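Local coordinates for enolase from the environmental genome shotgun sequencing of the Sargasso Sea (PDB 2QGY), which is of unknown function but belongs to the enolase superfamily and probably carries out magnesium-dependent chemistry on a carboxylate substrate, at residues A[19-24]-A[371-376]; A[32-37]-A[302-307]; A[37-42]-A[106-111]. One frame throughout, in Å; residues are numbered along the deposited sequence. Where two conformers were deposited one is given.

Contact 1: A[19-24]-A[371-376]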
ATOM      1  N   TRP A  19      16.519  -8.370 -11.605  1.00 16.30           N
ATOM      2  CA  TRP A  19      17.568  -8.715 -10.647  1.00 16.63           C
ATOM      3  C   TRP A  19      17.184  -8.103  -9.327  1.00 16.98           C
ATOM      4  O   TRP A  19      16.715  -6.961  -9.299  1.00 16.05           O
ATOM      5  CB  TRP A  19      18.897  -8.074 -11.039  1.00 18.41           C
ATOM      6  CG  TRP A  19      19.505  -8.534 -12.318  1.00 19.87           C
ATOM      7  CD1 TRP A  19      20.508  -9.447 -12.448  1.00 22.30           C
ATOM      8  CD2 TRP A  19      19.217  -8.055 -13.642  1.00 20.94           C
ATOM      9  NE1 TRP A  19      20.848  -9.597 -13.777  1.00 22.09           N
ATOM     10  CE2 TRP A  19      20.071  -8.756 -14.531  1.00 22.00           C
ATOM     11  CE3 TRP A  19      18.323  -7.103 -14.167  1.00 19.92           C
ATOM     12  CZ2 TRP A  19      20.055  -8.540 -15.912  1.00 20.76           C
ATOM     13  CZ3 TRP A  19      18.292  -6.902 -15.557  1.00 21.66           C
ATOM     14  CH2 TRP A  19      19.175  -7.599 -16.401  1.00 21.95           C
ATOM     15  N   ILE A  20      17.378  -8.857  -8.241  1.00 15.90           N
ATOM     16  CA  ILE A  20      17.368  -8.257  -6.906  1.00 16.78           C
ATOM     17  C   ILE A  20      18.778  -8.359  -6.345  1.00 16.68           C
ATOM     18  O   ILE A  20      19.300  -9.471  -6.146  1.00 15.30           O
ATOM     19  CB  ILE A  20      16.395  -9.010  -5.979  1.00 16.73           C
ATOM     20  CG1 ILE A  20      14.982  -9.002  -6.585  1.00 18.02           C
ATOM     21  CG2 ILE A  20      16.491  -8.455  -4.527  1.00 16.44           C
ATOM     22  CD1 ILE A  20      13.942  -9.749  -5.719  1.00 17.76           C
ATOM     23  N   THR A  21      19.425  -7.217  -6.128  1.00 17.59           N
ATOM     24  CA  THR A  21      20.806  -7.251  -5.670  1.00 18.40           C
ATOM     25  C   THR A  21      20.886  -7.716  -4.201  1.00 19.21           C
ATOM     26  O   THR A  21      19.973  -7.484  -3.410  1.00 19.34           O
ATOM     27  CB  THR A  21      21.561  -5.914  -5.904  1.00 18.75           C
ATOM     28  OG1 THR A  21      20.926  -4.839  -5.176  1.00 20.35           O
ATOM     29  CG2 THR A  21      21.556  -5.567  -7.407  1.00 18.66           C
ATOM     30  N   ASP A  22      21.978  -8.388  -3.843  1.00 19.44           N
ATOM     31  CA  ASP A  22      22.209  -8.711  -2.439  1.00 20.52           C
ATOM     32  C   ASP A  22      22.624  -7.433  -1.733  1.00 19.87           C
ATOM     33  O   ASP A  22      22.985  -6.452  -2.374  1.00 19.99           O
ATOM     34  CB  ASP A  22      23.337  -9.739  -2.296  1.00 20.36           C
ATOM     35  CG  ASP A  22      23.193 -10.597  -1.035  1.00 22.43           C
ATOM     36  OD1 ASP A  22      22.342 -10.298  -0.158  1.00 23.19           O
ATOM     37  OD2 ASP A  22      23.941 -11.585  -0.948  1.00 26.87           O
ATOM     38  N   ASN A  23      22.589  -7.434  -0.404  1.00 19.84           N
ATOM     39  CA  ASN A  23      23.217  -6.366   0.328  1.00 20.19           C
ATOM     40  C   ASN A  23      24.719  -6.479   0.126  1.00 20.27           C
ATOM     41  O   ASN A  23      25.268  -7.577   0.111  1.00 21.15           O
ATOM     42  CB  ASN A  23      22.890  -6.472   1.827  1.00 19.42           C
ATOM     43  CG  ASN A  23      21.396  -6.503   2.090  1.00 21.53           C
ATOM     44  OD1 ASN A  23      20.820  -7.563   2.361  1.00 22.38           O
ATOM     45  ND2 ASN A  23      20.760  -5.336   2.018  1.00 22.05           N
ATOM     46  N   HIS A  24      25.359  -5.342  -0.030  1.00 20.23           N
ATOM     47  CA  HIS A  24      26.805  -5.257  -0.205  1.00 22.05           C
ATOM     48  C   HIS A  24      27.318  -4.126   0.684  1.00 21.66           C
ATOM     49  O   HIS A  24      26.514  -3.364   1.221  1.00 22.37           O
ATOM     50  CB  HIS A  24      27.125  -5.073  -1.695  1.00 22.55           C
ATOM     51  CG  HIS A  24      26.781  -6.281  -2.531  1.00 26.40           C
ATOM     52  ND1 HIS A  24      27.526  -7.446  -2.500  1.00 29.47           N
ATOM     53  CD2 HIS A  24      25.778  -6.506  -3.423  1.00 27.81           C
ATOM     54  CE1 HIS A  24      27.001  -8.330  -3.331  1.00 26.84           C
ATOM     55  NE2 HIS A  24      25.938  -7.784  -3.900  1.00 29.97           N
ATOM     56  N   GLU A 371      26.144 -11.031 -10.859  1.00 22.17           N
ATOM     57  CA  GLU A 371      27.079 -11.540  -9.860  1.00 23.76           C
ATOM     58  C   GLU A 371      26.730 -10.951  -8.509  1.00 22.25           C
ATOM     59  O   GLU A 371      26.898 -11.595  -7.483  1.00 22.76           O
ATOM     60  CB  GLU A 371      28.502 -11.136 -10.220  1.00 23.80           C
ATOM     61  CG  GLU A 371      29.598 -11.808  -9.395  1.00 29.06           C
ATOM     62  CD  GLU A 371      31.005 -11.472  -9.929  1.00 30.05           C
ATOM     63  OE1 GLU A 371      31.115 -10.862 -11.041  1.00 37.51           O
ATOM     64  OE2 GLU A 371      31.992 -11.818  -9.225  1.00 38.47           O
ATOM     65  N   LEU A 372      26.239  -9.716  -8.545  1.00 21.08           N
ATOM     66  CA  LEU A 372      25.882  -8.961  -7.343  1.00 21.07           C
ATOM     67  C   LEU A 372      24.486  -9.296  -6.832  1.00 20.73           C
ATOM     68  O   LEU A 372      24.064  -8.743  -5.810  1.00 22.00           O
ATOM     69  CB  LEU A 372      25.960  -7.462  -7.660  1.00 19.86           C
ATOM     70  CG  LEU A 372      27.332  -6.874  -7.990  1.00 20.39           C
ATOM     71  CD1 LEU A 372      27.193  -5.442  -8.500  1.00 18.82           C
ATOM     72  CD2 LEU A 372      28.275  -6.919  -6.774  1.00 20.84           C
ATOM     73  N   SER A 373      23.778 -10.189  -7.530  1.00 20.83           N
ATOM     74  CA  SER A 373      22.372 -10.467  -7.220  1.00 20.42           C
ATOM     75  C   SER A 373      22.154 -11.742  -6.434  1.00 22.16           C
ATOM     76  O   SER A 373      22.876 -12.741  -6.619  1.00 21.50           O
ATOM     77  CB  SER A 373      21.536 -10.472  -8.511  1.00 20.59           C
ATOM     78  OG  SER A 373      21.569  -9.162  -9.085  1.00 19.38           O
ATOM     79  N   ILE A 374      21.168 -11.673  -5.540  1.00 22.21           N
ATOM     80  CA  ILE A 374      20.726 -12.771  -4.692  1.00 24.17           C
ATOM     81  C   ILE A 374      19.566 -13.521  -5.377  1.00 25.00           C
ATOM     82  O   ILE A 374      19.329 -14.702  -5.108  1.00 23.90           O
ATOM     83  CB  ILE A 374      20.319 -12.236  -3.262  1.00 23.76           C
ATOM     84  CG1 ILE A 374      20.130 -13.375  -2.245  1.00 27.59           C
ATOM     85  CG2 ILE A 374      19.083 -11.362  -3.291  1.00 25.44           C
ATOM     86  CD1 ILE A 374      21.425 -14.108  -1.951  1.00 30.78           C
ATOM     87  N   TYR A 375      18.857 -12.839  -6.279  1.00 25.77           N
ATOM     88  CA  TYR A 375      17.699 -13.420  -6.959  0.50 27.04           C
ATOM     89  C   TYR A 375      17.570 -12.813  -8.340  1.00 27.44           C
ATOM     90  O   TYR A 375      17.958 -11.665  -8.575  1.00 26.00           O
ATOM     91  CB  TYR A 375      16.402 -13.210  -6.153  0.50 28.23           C
ATOM     92  CG  TYR A 375      16.439 -13.800  -4.758  0.50 29.79           C
ATOM     93  CD1 TYR A 375      16.746 -15.154  -4.554  0.50 30.51           C
ATOM     94  CD2 TYR A 375      16.175 -13.009  -3.634  0.50 31.12           C
ATOM     95  CE1 TYR A 375      16.809 -15.698  -3.275  0.50 30.76           C
ATOM     96  CE2 TYR A 375      16.231 -13.550  -2.347  0.50 31.61           C
ATOM     97  CZ  TYR A 375      16.548 -14.891  -2.180  0.50 30.52           C
ATOM     98  OH  TYR A 375      16.602 -15.430  -0.914  0.50 32.43           O
ATOM     99  N   SER A 376      17.056 -13.598  -9.272  1.00 28.14           N
ATOM    100  CA  SER A 376      16.826 -13.081 -10.606  1.00 30.24           C
ATOM    101  C   SER A 376      15.717 -13.874 -11.305  1.00 31.79           C
ATOM    102  O   SER A 376      15.417 -15.022 -10.949  1.00 30.75           O
ATOM    103  CB  SER A 376      18.121 -13.017 -11.436  1.00 30.62           C
ATOM    104  OG  SER A 376      18.613 -14.308 -11.758  1.00 32.27           O
TER
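Leu372 O takes two hydrogen bonds from segment 19-24, one from Asp22 N at 2.9 Å and one from His24 NE2 at 2.8 Å. The amide lies in the carbonyl plane. The imidazole N-H comes in tilted 22° from that plane, while the oxygen itself lies in the plane of the His24 ring. The double grip closes off an antiparallel strand pair with a classic beta bulge. This pair joins strand 13-21 to the C-terminal strand 373-379, at one margin of the antiparallel sheet of the N-terminal domain.

At the bulge, Ile374 and Tyr375 both face Ile20. Ile20 N gives a nearly straight bond to Tyr375 O at 2.9 Å. Ile20 O accepts from Ile374 N at 3.0 Å and only weakly from Tyr375 N. Beyond the bulge, Thr21 pairs with Ser373, one residue out of step with the pairing of Ile20 and Tyr375.

The side chains pack around this ladder. Leu372 CD2 sits over one face of the His24 ring, 4.0 Å from its centroid, in a CH-pi contact. The imidazole is therefore held both at its edge and on a face, and Phe336 also meets it. Ser373 OG lies at the edge of the Trp19 indole, 3.5 Å from CD1, and is hydrogen-bonded to Leu369 O. Trp19 NE1 is bound to Ser370 OG, and the indole also meets Trp50. On the face of the sheet that carries Ile20 and Tyr375, Ile20 rests on helix 60-74. Asp22 CG stands anti to the backbone N (chi1 -152°), which swings the carboxylate across the Ile374 side chain. There Asp22 OD2 lies 3.7 Å from Ile374 CD1.

Contact 2: A[32-37]-A[302-307]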
ATOM      1  N   ASN A  32      25.590  -0.819   4.676  1.00 21.05           N
ATOM      2  CA  ASN A  32      25.205  -1.882   3.739  1.00 21.23           C
ATOM      3  C   ASN A  32      24.303  -1.199   2.726  1.00 21.05           C
ATOM      4  O   ASN A  32      23.499  -0.323   3.088  1.00 21.86           O
ATOM      5  CB  ASN A  32      24.449  -3.028   4.429  1.00 20.84           C
ATOM      6  CG  ASN A  32      25.227  -3.638   5.599  1.00 23.66           C
ATOM      7  OD1 ASN A  32      26.359  -4.079   5.442  1.00 26.32           O
ATOM      8  ND2 ASN A  32      24.602  -3.660   6.784  1.00 23.49           N
ATOM      9  N   THR A  33      24.476  -1.526   1.458  1.00 19.42           N
ATOM     10  CA  THR A  33      23.502  -1.125   0.451  1.00 19.32           C
ATOM     11  C   THR A  33      22.230  -1.924   0.679  1.00 19.20           C
ATOM     12  O   THR A  33      22.278  -3.066   1.125  1.00 18.72           O
ATOM     13  CB  THR A  33      24.023  -1.391  -0.957  1.00 19.84           C
ATOM     14  OG1 THR A  33      24.233  -2.803  -1.100  1.00 20.97           O
ATOM     15  CG2 THR A  33      25.336  -0.622  -1.153  1.00 20.00           C
ATOM     16  N   LYS A  34      21.074  -1.315   0.406  1.00 18.76           N
ATOM     17  CA  LYS A  34      19.827  -2.078   0.473  1.00 18.56           C
ATOM     18  C   LYS A  34      19.806  -2.985  -0.754  1.00 18.06           C
ATOM     19  O   LYS A  34      20.586  -2.774  -1.688  1.00 18.68           O
ATOM     20  CB  LYS A  34      18.607  -1.128   0.473  1.00 18.16           C
ATOM     21  CG  LYS A  34      18.600  -0.164  -0.678  1.00 18.34           C
ATOM     22  CD  LYS A  34      17.410   0.846  -0.723  1.00 19.47           C
ATOM     23  CE  LYS A  34      16.078   0.139  -0.586  1.00 19.28           C
ATOM     24  NZ  LYS A  34      14.919   0.936  -1.092  1.00 16.11           N
ATOM     25  N   LYS A  35      18.924  -3.979  -0.764  1.00 17.54           N
ATOM     26  CA  LYS A  35      18.690  -4.776  -1.971  1.00 16.82           C
ATOM     27  C   LYS A  35      17.960  -3.884  -3.000  1.00 18.02           C
ATOM     28  O   LYS A  35      16.982  -3.183  -2.652  1.00 18.20           O
ATOM     29  CB  LYS A  35      17.860  -6.020  -1.658  1.00 16.80           C
ATOM     30  CG  LYS A  35      18.457  -6.905  -0.576  1.00 18.57           C
ATOM     31  CD  LYS A  35      17.751  -8.261  -0.516  1.00 19.46           C
ATOM     32  CE  LYS A  35      18.375  -9.207   0.529  1.00 20.99           C
ATOM     33  NZ  LYS A  35      18.319  -8.661   1.910  1.00 23.90           N
ATOM     34  N   PHE A  36      18.446  -3.852  -4.243  1.00 16.44           N
ATOM     35  CA  PHE A  36      17.772  -3.087  -5.303  1.00 16.45           C
ATOM     36  C   PHE A  36      17.015  -4.064  -6.214  1.00 16.84           C
ATOM     37  O   PHE A  36      17.392  -5.223  -6.309  1.00 16.86           O
ATOM     38  CB  PHE A  36      18.810  -2.295  -6.115  1.00 15.69           C
ATOM     39  CG  PHE A  36      19.716  -1.428  -5.269  1.00 18.87           C
ATOM     40  CD1 PHE A  36      19.184  -0.460  -4.428  1.00 16.79           C
ATOM     41  CD2 PHE A  36      21.101  -1.561  -5.339  1.00 20.06           C
ATOM     42  CE1 PHE A  36      20.034   0.386  -3.675  1.00 20.15           C
ATOM     43  CE2 PHE A  36      21.940  -0.742  -4.601  1.00 21.33           C
ATOM     44  CZ  PHE A  36      21.410   0.227  -3.760  1.00 19.23           C
ATOM     45  N   ILE A  37      15.971  -3.567  -6.873  1.00 15.94           N
ATOM     46  CA  ILE A  37      15.166  -4.338  -7.805  1.00 15.63           C
ATOM     47  C   ILE A  37      15.248  -3.584  -9.118  1.00 15.21           C
ATOM     48  O   ILE A  37      14.656  -2.531  -9.270  1.00 14.02           O
ATOM     49  CB  ILE A  37      13.693  -4.418  -7.345  1.00 15.18           C
ATOM     50  CG1 ILE A  37      13.620  -5.008  -5.923  1.00 14.92           C
ATOM     51  CG2 ILE A  37      12.837  -5.169  -8.404  1.00 14.08           C
ATOM     52  CD1 ILE A  37      12.202  -4.902  -5.255  1.00 15.51           C
ATOM     53  N   HIS A 302      12.427  11.526  -3.597  1.00 15.42           N
ATOM     54  CA  HIS A 302      13.186  10.737  -2.666  1.00 14.84           C
ATOM     55  C   HIS A 302      13.843   9.694  -3.570  1.00 14.50           C
ATOM     56  O   HIS A 302      13.288   9.331  -4.595  1.00 15.01           O
ATOM     57  CB  HIS A 302      12.188  10.111  -1.680  1.00 15.28           C
ATOM     58  CG  HIS A 302      12.758   9.091  -0.728  1.00 17.10           C
ATOM     59  ND1 HIS A 302      12.720   7.740  -0.993  1.00 20.06           N
ATOM     60  CD2 HIS A 302      13.227   9.207   0.539  1.00 18.66           C
ATOM     61  CE1 HIS A 302      13.193   7.067   0.043  1.00 20.19           C
ATOM     62  NE2 HIS A 302      13.523   7.934   0.986  1.00 20.18           N
ATOM     63  N   CYS A 303      15.043   9.263  -3.228  1.00 14.48           N
ATOM     64  CA  CYS A 303      15.732   8.286  -4.081  1.00 14.91           C
ATOM     65  C   CYS A 303      16.616   7.357  -3.256  1.00 15.23           C
ATOM     66  O   CYS A 303      17.849   7.349  -3.381  1.00 16.77           O
ATOM     67  CB  CYS A 303      16.534   8.978  -5.209  1.00 14.85           C
ATOM     68  SG  CYS A 303      17.063   7.738  -6.483  1.00 17.71           S
ATOM     69  N   TRP A 304      15.996   6.579  -2.375  1.00 15.40           N
ATOM     70  CA  TRP A 304      16.742   5.568  -1.657  1.00 14.69           C
ATOM     71  C   TRP A 304      16.655   4.292  -2.506  1.00 15.58           C
ATOM     72  O   TRP A 304      15.860   3.378  -2.259  1.00 15.05           O
ATOM     73  CB  TRP A 304      16.240   5.395  -0.217  1.00 16.72           C
ATOM     74  CG  TRP A 304      17.100   4.471   0.603  1.00 15.46           C
ATOM     75  CD1 TRP A 304      18.457   4.374   0.590  1.00 15.79           C
ATOM     76  CD2 TRP A 304      16.636   3.467   1.505  1.00 15.82           C
ATOM     77  NE1 TRP A 304      18.881   3.383   1.451  1.00 18.42           N
ATOM     78  CE2 TRP A 304      17.782   2.826   2.043  1.00 16.18           C
ATOM     79  CE3 TRP A 304      15.366   3.063   1.929  1.00 18.75           C
ATOM     80  CZ2 TRP A 304      17.691   1.792   2.987  1.00 20.20           C
ATOM     81  CZ3 TRP A 304      15.272   2.033   2.884  1.00 19.84           C
ATOM     82  CH2 TRP A 304      16.434   1.406   3.382  1.00 19.83           C
ATOM     83  N   ASN A 305      17.492   4.270  -3.533  1.00 14.39           N
ATOM     84  CA  ASN A 305      17.447   3.275  -4.624  1.00 15.31           C
ATOM     85  C   ASN A 305      18.883   3.195  -5.128  1.00 15.64           C
ATOM     86  O   ASN A 305      19.792   3.853  -4.574  1.00 16.07           O
ATOM     87  CB  ASN A 305      16.592   3.793  -5.783  1.00 14.79           C
ATOM     88  CG  ASN A 305      15.109   3.941  -5.428  1.00 15.47           C
ATOM     89  OD1 ASN A 305      14.445   2.972  -5.061  1.00 16.87           O
ATOM     90  ND2 ASN A 305      14.584   5.128  -5.599  1.00 14.91           N
ATOM     91  N   SER A 306      19.119   2.414  -6.181  1.00 16.03           N
ATOM     92  CA  SER A 306      20.465   2.471  -6.798  1.00 16.56           C
ATOM     93  C   SER A 306      20.709   3.832  -7.410  1.00 15.75           C
ATOM     94  O   SER A 306      19.778   4.555  -7.721  1.00 15.43           O
ATOM     95  CB  SER A 306      20.638   1.422  -7.870  1.00 15.66           C
ATOM     96  OG  SER A 306      20.257   1.931  -9.146  1.00 20.51           O
ATOM     97  N   MET A 307      21.981   4.172  -7.602  1.00 16.57           N
ATOM     98  CA  MET A 307      22.305   5.428  -8.268  1.00 16.99           C
ATOM     99  C   MET A 307      22.439   5.221  -9.780  1.00 17.59           C
ATOM    100  O   MET A 307      23.069   6.037 -10.477  1.00 17.87           O
ATOM    101  CB  MET A 307      23.560   6.113  -7.651  1.00 16.84           C
ATOM    102  CG  MET A 307      23.411   6.674  -6.189  1.00 16.72           C
ATOM    103  SD  MET A 307      22.243   8.055  -6.086  1.00  8.31           S
ATOM    104  CE  MET A 307      20.779   7.207  -5.470  1.00 17.07           C
TER
HETATM  105  O   HOH W   1      15.168   0.652  -3.917  1.00 14.76           O
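Lys34 and Phe36 reach across to the backbone of 304-306 from an irregular loop. Neither segment is helix or strand, and no backbone hydrogen bond joins them. The nearest CA atoms, those of Phe36 and Ser306, are 6.4 Å apart. Trp304 is the centre of an inverse gamma turn, closed by a weak bond from Asn305 N to Cys303 O.

Lys34 lies over one face of the Trp304 indole. Its CD is 3.5 Å from the centroid of the five-membered ring, a CH-pi contact. The chain bends at chi3 (-51°), and NZ comes over the six-membered ring, on the CE3 side, 4.2 Å from its centroid, as a cation-pi contact. NZ also gives a hydrogen bond to Trp304 O at 2.9 Å, and another to Ser55 O. Water 1 accepts from Lys34 NZ at 2.9 Å and donates to Asn305 OD1 at 2.7 Å. The buried ammonium is thus held by two carbonyls, a water and an aromatic face.

The Phe36 ring is sandwiched. Ser306 covers one face, with CB 3.9 Å from the ring centroid in a CH-pi contact and Ser306 N 3.4 Å from Phe36 CE1. Lys34 O lies over the opposite face. Ser306 OG is hydrogen-bonded to Glu52 OE1, and Asn305 ND2 to Asp275 OD2.

The contact joins the N-terminal domain to the barrel domain of this enolase-superfamily fold. The 302-307 loop follows barrel strand 298-299 and leads into helix 309-320, against which Asn305 packs at Ser310. The 32-37 loop runs into strand 37-43, and helix 334-338 touches Phe36 through Phe336 and Ser306 through Ser337.

Contact 3: A[37-42]-A[106-111]; sequences IIIKIT and SAIEIA
Ile39 and Ile41 point from strand 37-43 to helix 99-120. Here the antiparallel sheet of the N-terminal domain packs against a helix, as in the alpha+beta capping domain of the enolase superfamily. The segment axes come within 8.7 Å and their directions differ by 46°.

The interaction between the segments is apolar, and no hydrogen bond crosses it. Each isoleucine works mainly through its CD1 methyl. Ile39 CD1 lies 4.0 Å from Ala107 CB and 4.2 Å from Ile108 CG1. Its CG1 stands between the backbone N and the carbonyl carbon (chi1 81°), and from there the extended chain carries CD1 onto the helix. The small side chains of Ala107 and Ala111 probably help the strand to approach. Ile41 CD1 touches both Ile108 CG2, at 4.0 Å, and Ala111 CB, at 4.2 Å.

Other helices extend this core. Ile67 of helix 60-74 touches both Ile39 and Ile108, and Phe85 of helix 82-93 packs on Ile108.

Van der Waals contact also reaches the helix backbone. Ala107 O, which already accepts from Ala111 N within the helix, lies 3.6 Å from Ile39 CD1.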
ATOM      1  N   ILE A  37      15.971  -3.567  -6.873  1.00 15.94           N
ATOM      2  CA  ILE A  37      15.166  -4.338  -7.805  1.00 15.63           C
ATOM      3  C   ILE A  37      15.248  -3.584  -9.118  1.00 15.21           C
ATOM      4  O   ILE A  37      14.656  -2.531  -9.270  1.00 14.02           O
ATOM      5  CB  ILE A  37      13.693  -4.418  -7.345  1.00 15.18           C
ATOM      6  CG1 ILE A  37      13.620  -5.008  -5.923  1.00 14.92           C
ATOM      7  CG2 ILE A  37      12.837  -5.169  -8.404  1.00 14.08           C
ATOM      8  CD1 ILE A  37      12.202  -4.902  -5.255  1.00 15.51           C
ATOM      9  N   ILE A  38      15.986  -4.148 -10.059  1.00 15.07           N
ATOM     10  CA  ILE A  38      16.211  -3.508 -11.351  1.00 15.63           C
ATOM     11  C   ILE A  38      15.645  -4.434 -12.420  1.00 15.51           C
ATOM     12  O   ILE A  38      15.838  -5.632 -12.333  1.00 17.01           O
ATOM     13  CB  ILE A  38      17.695  -3.279 -11.553  1.00 16.26           C
ATOM     14  CG1 ILE A  38      18.176  -2.261 -10.491  1.00 17.84           C
ATOM     15  CG2 ILE A  38      17.949  -2.751 -12.957  1.00 15.91           C
ATOM     16  CD1 ILE A  38      19.638  -1.971 -10.507  1.00 19.26           C
ATOM     17  N   ILE A  39      14.913  -3.884 -13.386  1.00 15.93           N
ATOM     18  CA  ILE A  39      14.310  -4.711 -14.441  1.00 15.81           C
ATOM     19  C   ILE A  39      14.749  -4.271 -15.831  1.00 16.33           C
ATOM     20  O   ILE A  39      15.109  -3.120 -16.054  1.00 16.24           O
ATOM     21  CB  ILE A  39      12.749  -4.731 -14.344  1.00 15.14           C
ATOM     22  CG1 ILE A  39      12.118  -3.477 -14.974  1.00 13.66           C
ATOM     23  CG2 ILE A  39      12.301  -4.879 -12.880  1.00 18.39           C
ATOM     24  CD1 ILE A  39      10.582  -3.566 -15.049  1.00 14.87           C
ATOM     25  N   LYS A  40      14.702  -5.212 -16.777  1.00 17.68           N
ATOM     26  CA  LYS A  40      14.897  -4.871 -18.171  1.00 18.39           C
ATOM     27  C   LYS A  40      13.781  -5.561 -18.947  1.00 18.00           C
ATOM     28  O   LYS A  40      13.580  -6.760 -18.806  1.00 17.88           O
ATOM     29  CB  LYS A  40      16.262  -5.364 -18.672  1.00 18.30           C
ATOM     30  CG  LYS A  40      16.550  -4.809 -20.048  1.00 20.23           C
ATOM     31  CD  LYS A  40      17.879  -5.331 -20.646  1.00 21.86           C
ATOM     32  CE  LYS A  40      17.708  -6.638 -21.371  1.00 23.70           C
ATOM     33  NZ  LYS A  40      19.058  -7.032 -21.938  1.00 27.98           N
ATOM     34  N   ILE A  41      13.070  -4.781 -19.746  1.00 18.18           N
ATOM     35  CA  ILE A  41      11.976  -5.259 -20.597  1.00 18.94           C
ATOM     36  C   ILE A  41      12.488  -5.120 -22.026  1.00 20.04           C
ATOM     37  O   ILE A  41      13.094  -4.104 -22.362  1.00 19.19           O
ATOM     38  CB  ILE A  41      10.713  -4.389 -20.394  1.00 19.73           C
ATOM     39  CG1 ILE A  41      10.057  -4.712 -19.028  1.00 19.67           C
ATOM     40  CG2 ILE A  41       9.722  -4.576 -21.549  1.00 20.95           C
ATOM     41  CD1 ILE A  41       8.775  -3.945 -18.732  1.00 19.49           C
ATOM     42  N   THR A  42      12.266  -6.152 -22.846  1.00 21.15           N
ATOM     43  CA  THR A  42      12.587  -6.107 -24.283  1.00 22.18           C
ATOM     44  C   THR A  42      11.279  -6.198 -25.072  1.00 21.77           C
ATOM     45  O   THR A  42      10.440  -7.069 -24.801  1.00 21.29           O
ATOM     46  CB  THR A  42      13.502  -7.293 -24.706  1.00 22.70           C
ATOM     47  OG1 THR A  42      14.610  -7.383 -23.802  1.00 23.24           O
ATOM     48  CG2 THR A  42      14.051  -7.073 -26.160  1.00 22.29           C
ATOM     49  N   SER A 106       5.805   1.340 -10.914  1.00 13.68           N
ATOM     50  CA  SER A 106       6.900   2.318 -11.226  1.00 13.57           C
ATOM     51  C   SER A 106       7.975   1.697 -12.114  1.00 14.66           C
ATOM     52  O   SER A 106       8.437   2.326 -13.087  1.00 14.27           O
ATOM     53  CB  SER A 106       7.600   2.827  -9.954  1.00 14.08           C
ATOM     54  OG  SER A 106       6.665   3.568  -9.219  1.00 15.76           O
ATOM     55  N   ALA A 107       8.437   0.513 -11.739  1.00 14.10           N
ATOM     56  CA  ALA A 107       9.558  -0.088 -12.436  1.00 14.07           C
ATOM     57  C   ALA A 107       9.151  -0.298 -13.912  1.00 14.48           C
ATOM     58  O   ALA A 107       9.929   0.004 -14.802  1.00 14.59           O
ATOM     59  CB  ALA A 107       9.979  -1.388 -11.792  1.00 13.99           C
ATOM     60  N   ILE A 108       7.942  -0.795 -14.139  1.00 13.79           N
ATOM     61  CA  ILE A 108       7.500  -1.113 -15.501  1.00 14.64           C
ATOM     62  C   ILE A 108       7.308   0.212 -16.248  1.00 15.10           C
ATOM     63  O   ILE A 108       7.816   0.372 -17.362  1.00 16.35           O
ATOM     64  CB  ILE A 108       6.206  -1.927 -15.533  1.00 13.91           C
ATOM     65  CG1 ILE A 108       6.415  -3.321 -14.932  1.00 15.03           C
ATOM     66  CG2 ILE A 108       5.702  -2.054 -17.001  1.00 17.07           C
ATOM     67  CD1 ILE A 108       5.069  -4.067 -14.618  1.00 15.72           C
ATOM     68  N   GLU A 109       6.643   1.193 -15.621  1.00 14.84           N
ATOM     69  CA  GLU A 109       6.404   2.437 -16.361  1.00 15.13           C
ATOM     70  C   GLU A 109       7.702   3.125 -16.728  1.00 15.46           C
ATOM     71  O   GLU A 109       7.832   3.674 -17.835  1.00 15.81           O
ATOM     72  CB  GLU A 109       5.472   3.404 -15.622  1.00 14.91           C
ATOM     73  CG  GLU A 109       4.867   4.452 -16.564  1.00 18.22           C
ATOM     74  CD  GLU A 109       4.201   5.591 -15.820  1.00 19.08           C
ATOM     75  OE1 GLU A 109       3.149   5.378 -15.165  1.00 18.46           O
ATOM     76  OE2 GLU A 109       4.748   6.698 -15.924  1.00 16.89           O
ATOM     77  N   ILE A 110       8.667   3.105 -15.826  1.00 14.17           N
ATOM     78  CA  ILE A 110       9.960   3.740 -16.074  1.00 14.74           C
ATOM     79  C   ILE A 110      10.628   3.049 -17.266  1.00 14.84           C
ATOM     80  O   ILE A 110      11.208   3.715 -18.130  1.00 15.78           O
ATOM     81  CB  ILE A 110      10.862   3.682 -14.814  1.00 15.10           C
ATOM     82  CG1 ILE A 110      10.341   4.696 -13.763  1.00 13.86           C
ATOM     83  CG2 ILE A 110      12.347   4.023 -15.175  1.00 15.76           C
ATOM     84  CD1 ILE A 110      10.953   4.526 -12.371  1.00 15.56           C
ATOM     85  N   ALA A 111      10.552   1.725 -17.320  1.00 15.07           N
ATOM     86  CA  ALA A 111      11.126   0.996 -18.490  1.00 15.74           C
ATOM     87  C   ALA A 111      10.447   1.356 -19.822  1.00 17.42           C
ATOM     88  O   ALA A 111      11.113   1.412 -20.873  1.00 17.60           O
ATOM     89  CB  ALA A 111      11.091  -0.497 -18.280  1.00 15.34           C
TER

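In the fold
Contacts 1 and 3 meet in one sheet, where strands 13-21 and 37-43 are neighbours. Trp19 N lies 2.9 Å from Ile38 O, a probable hydrogen bond, and the contact centres are about 16 Å apart. The first segment of contact 2 leads into strand 37-43 and shares Ile37 with contact 3. Contact 2 also touches contact 1, with His24 O 2.8 Å from Thr33 N; those two centres are about 12 Å apart. Contact 2 lies near the metal site: the Trp304 side chain is about 8 Å from the magnesium ion bound by Asp200, Glu226 and Glu252. Contact 1 adds the C-terminal strand to the N-terminal domain's sheet and contact 3 packs a helix on it, while contact 2 joins that domain to the barrel beside the probable active site.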